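Local coordinates for protein D-alanyl-D-alanine carboxypeptidase (Streptococcus pneumoniae R6, PDB 1XP4) that probably removes the C-terminal D-alanine from peptidoglycan precursor peptides, as a serine-type D-Ala-D-Ala carboxypeptidase of the S11 family, at residues 18-23 with 360-365. Residues are numbered along the deposited sequence; the frame is centred on the assembly and turned at random.
Sequences IAVEAN and GYITTE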
# COMPACT_ATOMS: atom_id res chain seq x y z
N ILE A 18 -3.14 4.49 -11.40
CA ILE A 18 -2.57 3.17 -11.63
C ILE A 18 -3.24 2.21 -10.66
O ILE A 18 -3.59 2.59 -9.54
CB ILE A 18 -1.04 3.13 -11.37
CG1 ILE A 18 -0.47 1.80 -11.88
CG2 ILE A 18 -0.75 3.27 -9.88
CD1 ILE A 18 1.04 1.71 -11.84
N ALA A 19 -3.43 0.97 -11.09
CA ALA A 19 -4.06 -0.04 -10.27
C ALA A 19 -3.18 -1.28 -10.29
O ALA A 19 -2.69 -1.68 -11.35
CB ALA A 19 -5.44 -0.36 -10.82
N VAL A 20 -2.97 -1.90 -9.13
CA VAL A 20 -2.15 -3.11 -9.09
C VAL A 20 -2.72 -4.17 -8.17
O VAL A 20 -3.42 -3.87 -7.21
CB VAL A 20 -0.70 -2.81 -8.63
CG1 VAL A 20 -0.03 -1.91 -9.63
CG2 VAL A 20 -0.70 -2.19 -7.25
N GLU A 21 -2.42 -5.43 -8.48
CA GLU A 21 -2.88 -6.53 -7.65
C GLU A 21 -1.87 -6.53 -6.52
O GLU A 21 -0.68 -6.75 -6.75
CB GLU A 21 -2.85 -7.84 -8.43
CG GLU A 21 -3.46 -9.02 -7.70
CD GLU A 21 -2.52 -9.64 -6.70
OE1 GLU A 21 -1.37 -9.97 -7.10
OE2 GLU A 21 -2.92 -9.80 -5.53
N ALA A 22 -2.33 -6.24 -5.31
CA ALA A 22 -1.46 -6.13 -4.14
C ALA A 22 -0.34 -7.15 -4.03
O ALA A 22 0.84 -6.79 -4.03
CB ALA A 22 -2.28 -6.16 -2.87
N ASN A 23 -0.70 -8.42 -3.96
CA ASN A 23 0.29 -9.45 -3.79
C ASN A 23 1.44 -9.51 -4.78
O ASN A 23 2.61 -9.55 -4.38
CB ASN A 23 -0.38 -10.81 -3.70
CG ASN A 23 0.53 -11.84 -3.08
OD1 ASN A 23 1.36 -11.51 -2.25
ND2 ASN A 23 0.36 -13.10 -3.48
N GLY A 360 4.37 -3.39 -16.62
CA GLY A 360 4.06 -4.75 -16.20
C GLY A 360 3.85 -4.91 -14.71
O GLY A 360 2.74 -5.18 -14.25
N TYR A 361 4.94 -4.75 -13.96
CA TYR A 361 4.91 -4.89 -12.51
C TYR A 361 5.60 -3.71 -11.81
O TYR A 361 6.51 -3.10 -12.37
CB TYR A 361 5.61 -6.19 -12.11
CG TYR A 361 4.86 -7.45 -12.47
CD1 TYR A 361 4.72 -7.84 -13.80
CD2 TYR A 361 4.25 -8.22 -11.49
CE1 TYR A 361 3.99 -8.98 -14.13
CE2 TYR A 361 3.52 -9.35 -11.80
CZ TYR A 361 3.38 -9.73 -13.13
OH TYR A 361 2.63 -10.84 -13.43
N ILE A 362 5.15 -3.40 -10.60
CA ILE A 362 5.76 -2.31 -9.83
C ILE A 362 6.92 -2.87 -8.99
O ILE A 362 7.42 -2.22 -8.08
CB ILE A 362 4.75 -1.63 -8.87
CG1 ILE A 362 4.17 -2.66 -7.90
CG2 ILE A 362 3.66 -0.94 -9.67
CD1 ILE A 362 3.46 -2.04 -6.70
N THR A 363 7.33 -4.09 -9.32
CA THR A 363 8.42 -4.76 -8.63
C THR A 363 9.24 -5.49 -9.69
O THR A 363 8.70 -5.94 -10.69
CB THR A 363 7.87 -5.76 -7.58
OG1 THR A 363 8.95 -6.45 -6.95
CG2 THR A 363 6.95 -6.77 -8.22
N THR A 364 10.55 -5.60 -9.48
CA THR A 364 11.39 -6.28 -10.47
C THR A 364 11.17 -7.78 -10.42
O THR A 364 11.71 -8.51 -11.25
CB THR A 364 12.87 -6.04 -10.21
OG1 THR A 364 13.33 -6.93 -9.20
CG2 THR A 364 13.11 -4.61 -9.76
N GLU A 365 10.39 -8.23 -9.44
CA GLU A 365 10.12 -9.64 -9.29
C GLU A 365 8.81 -10.04 -9.91
O GLU A 365 7.80 -9.36 -9.77
CB GLU A 365 10.07 -10.04 -7.83
CG GLU A 365 11.29 -9.64 -7.03
CD GLU A 365 11.31 -10.31 -5.68
OE1 GLU A 365 11.60 -11.53 -5.64
OE2 GLU A 365 11.03 -9.62 -4.67
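Ile362 reaches from the loop segment 360-365 toward strand residue Val20, and the two branched side chains meet tip to tip, methyl against methyl. The closest approach, 3.8 Å, is between CG1 of Val20 and CG2 of Ile362; the second branches lie a little wider, with Val20 CG2 and Ile362 CD1 4.2 Å apart. Two methyls of each residue are therefore engaged, which is van der Waals packing. Rotation about the first side-chain bond of Ile362 sets this up: chi1 of 58° tucks CG1 between the backbone N and the carbonyl carbon and leaves CG2 anti to that carbon, and the extended second torsion (chi2 165°) then carries CD1 on toward Val20 CG2. Ile18, two residues back along the strand, adds a looser touch with its extended chain, CD1 lying 4.3 Å from CG2 of Ile362. Across the segments there is no hydrogen bond, and the CA atoms of Val20 and Ile362 stay 8.0 Å apart, a separation bridged by the two side chains. Strand 17-21 runs between strands 26-31 and 244-253 in the five-stranded antiparallel sheet of the penicillin-binding, beta-lactamase-like domain, whereas the loop precedes strand 368-373 in the PBP5-type C-terminal region. The contact is thus a small, buried apolar junction between the two regions, away from the predicted catalytic residues, burying 105 Å² in all. Ile27 of strand 26-31 also touches Ile18, Val20 and Ile362, while Tyr171 and Arg178 of helix 170-183 pack on Ile362.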